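Local coordinates for protein KP700603 (Klebsiella pneumoniae 700603, PDB 5KVK) that is of unknown function but belongs to the competence-damaged protein (CinA) superfamily, at residues Ala87-Met92 with Thr125-Trp130. Residues are numbered along the deposited sequence; the frame is centred on the assembly and turned at random.
Sequences ACVQEM and TVWFAW
W127 is the first residue of strand 125-130 to meet the helix, and its partner is V89. The two methyl groups of V89 lie over the strand here, CG1 against W127 and CG2 against the next peptide: CG1 lies 3.8 Å from W127 CB and 3.5 Å from W127 O, a plain van der Waals contact. W127 offers its CB to the helix, while the indole leads away, with CG2 of V89 coming at the ring obliquely; the two side chains cross at about a right angle. A long side chain suits this partly exposed place, where it also touches R140. At F128 the strand contributes backbone alone, F128 O lying 3.9 Å from V89 CG2. With CG1 anti to the carbonyl carbon (chi1 -74°), CG2 falls between the backbone N and the carbonyl carbon and reaches this peptide. The F128 ring leaves by the other face of the sheet, where a large apolar group suits a buried position against A154, A158 and F157, the last edge-to-face. A129 returns to the helix side. Its CB lies 3.9 Å from V89 CB and 3.5 Å from V89 O, and its small methyl lets the helix backbone settle close, the axes of the two short segments approaching to 7.4 Å. No hydrogen bond links the segments; the strand's backbone is instead paired with strands 104-110 and 135-142. Helix 86-100 thus covers one face of the mixed sheet and helix 147-165 the other, the layered alpha/beta/alpha sandwich, with W127 and A129 directed to the first helix and F128 and W130 to the second.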
loop_
_atom_site.group_PDB
_atom_site.type_symbol
_atom_site.label_atom_id
_atom_site.label_comp_id
_atom_site.label_asym_id
_atom_site.label_seq_id
_atom_site.Cartn_x
_atom_site.Cartn_y
_atom_site.Cartn_z
ATOM N N ALA A 87 10.726 10.077 -15.898
ATOM C CA ALA A 87 10.659 8.806 -16.613
ATOM C C ALA A 87 10.207 7.699 -15.682
ATOM O O ALA A 87 9.432 6.822 -16.066
ATOM C CB ALA A 87 12.017 8.465 -17.235
ATOM N N CYS A 88 10.739 7.666 -14.460
ATOM C CA CYS A 88 10.371 6.568 -13.594
ATOM C C CYS A 88 8.886 6.612 -13.228
ATOM O O CYS A 88 8.212 5.572 -13.282
ATOM C CB CYS A 88 11.250 6.538 -12.349
ATOM S SG CYS A 88 10.732 5.184 -11.235
ATOM N N VAL A 89 8.333 7.799 -12.887
ATOM C CA VAL A 89 6.921 7.821 -12.526
ATOM C C VAL A 89 6.044 7.489 -13.718
ATOM O O VAL A 89 4.997 6.869 -13.533
ATOM C CB VAL A 89 6.458 9.146 -11.865
ATOM C CG1 VAL A 89 7.013 9.187 -10.413
ATOM C CG2 VAL A 89 6.859 10.366 -12.681
ATOM N N GLN A 90 6.466 7.852 -14.941
ATOM C CA GLN A 90 5.738 7.426 -16.147
ATOM C C GLN A 90 5.671 5.900 -16.210
ATOM O O GLN A 90 4.583 5.315 -16.319
ATOM C CB GLN A 90 6.378 7.999 -17.400
ATOM C CG GLN A 90 6.143 9.451 -17.548
ATOM C CD GLN A 90 6.963 10.088 -18.666
ATOM O OE1 GLN A 90 8.099 9.667 -18.956
ATOM N NE2 GLN A 90 6.384 11.112 -19.311
ATOM N N GLU A 91 6.827 5.233 -16.077
ATOM C CA GLU A 91 6.845 3.772 -16.204
ATOM C C GLU A 91 6.126 3.106 -15.030
ATOM O O GLU A 91 5.365 2.138 -15.246
ATOM C CB GLU A 91 8.280 3.272 -16.350
ATOM C CG GLU A 91 8.885 3.681 -17.691
ATOM C CD GLU A 91 10.280 3.157 -17.890
ATOM O OE1 GLU A 91 10.977 3.602 -18.807
ATOM O OE2 GLU A 91 10.677 2.279 -17.132
ATOM N N MET A 92 6.305 3.620 -13.796
ATOM C CA MET A 92 5.482 3.149 -12.678
ATOM C C MET A 92 4.000 3.239 -13.029
ATOM O O MET A 92 3.254 2.289 -12.764
ATOM C CB MET A 92 5.757 3.967 -11.427
ATOM C CG MET A 92 7.150 3.617 -10.831
ATOM S SD MET A 92 7.421 4.750 -9.400
ATOM C CE MET A 92 6.275 4.076 -8.184
ATOM N N THR A 125 11.456 16.667 -2.500
ATOM C CA THR A 125 11.176 16.552 -3.919
ATOM C C THR A 125 10.383 15.285 -4.254
ATOM O O THR A 125 10.761 14.159 -3.879
ATOM C CB THR A 125 12.488 16.571 -4.699
ATOM O OG1 THR A 125 13.252 17.770 -4.410
ATOM C CG2 THR A 125 12.209 16.500 -6.207
ATOM N N VAL A 126 9.291 15.468 -4.977
ATOM C CA VAL A 126 8.387 14.366 -5.289
ATOM C C VAL A 126 7.918 14.513 -6.747
ATOM O O VAL A 126 7.408 15.570 -7.158
ATOM C CB VAL A 126 7.159 14.324 -4.350
ATOM C CG1 VAL A 126 6.309 13.155 -4.688
ATOM C CG2 VAL A 126 7.501 14.255 -2.837
ATOM N N TRP A 127 8.056 13.446 -7.527
ATOM C CA TRP A 127 7.499 13.373 -8.881
ATOM C C TRP A 127 6.168 12.631 -8.860
ATOM O O TRP A 127 6.028 11.625 -8.154
ATOM C CB TRP A 127 8.457 12.600 -9.803
ATOM C CG TRP A 127 9.434 13.503 -10.518
ATOM C CD1 TRP A 127 10.738 13.728 -10.164
ATOM C CD2 TRP A 127 9.176 14.302 -11.688
ATOM N NE1 TRP A 127 11.331 14.614 -11.080
ATOM C CE2 TRP A 127 10.388 14.984 -12.008
ATOM C CE3 TRP A 127 8.049 14.503 -12.507
ATOM C CZ2 TRP A 127 10.500 15.840 -13.115
ATOM C CZ3 TRP A 127 8.164 15.370 -13.594
ATOM C CH2 TRP A 127 9.377 16.028 -13.886
ATOM N N PHE A 128 5.227 13.105 -9.666
ATOM C CA PHE A 128 3.908 12.524 -9.818
ATOM C C PHE A 128 3.640 12.195 -11.281
ATOM O O PHE A 128 4.035 12.947 -12.188
ATOM C CB PHE A 128 2.832 13.500 -9.369
ATOM C CG PHE A 128 2.949 13.931 -7.931
ATOM C CD1 PHE A 128 3.856 14.945 -7.550
ATOM C CD2 PHE A 128 2.157 13.315 -6.966
ATOM C CE1 PHE A 128 3.945 15.330 -6.192
ATOM C CE2 PHE A 128 2.251 13.695 -5.623
ATOM C CZ PHE A 128 3.148 14.687 -5.250
ATOM N N ALA A 129 2.913 11.115 -11.492
ATOM C CA ALA A 129 2.275 10.885 -12.795
ATOM C C ALA A 129 0.813 10.532 -12.583
ATOM O O ALA A 129 0.457 9.770 -11.658
ATOM C CB ALA A 129 3.004 9.778 -13.543
ATOM N N TRP A 130 -0.032 11.039 -13.477
ATOM C CA TRP A 130 -1.430 10.671 -13.570
ATOM C C TRP A 130 -1.604 10.126 -14.975
ATOM O O TRP A 130 -1.372 10.840 -15.950
ATOM C CB TRP A 130 -2.341 11.893 -13.350
ATOM C CG TRP A 130 -2.185 12.620 -12.044
ATOM C CD1 TRP A 130 -2.965 12.486 -10.891
ATOM C CD2 TRP A 130 -1.193 13.591 -11.741
ATOM N NE1 TRP A 130 -2.482 13.345 -9.893
ATOM C CE2 TRP A 130 -1.397 14.012 -10.392
ATOM C CE3 TRP A 130 -0.137 14.165 -12.483
ATOM C CZ2 TRP A 130 -0.588 14.964 -9.780
ATOM C CZ3 TRP A 130 0.656 15.123 -11.891
ATOM C CH2 TRP A 130 0.406 15.546 -10.559
#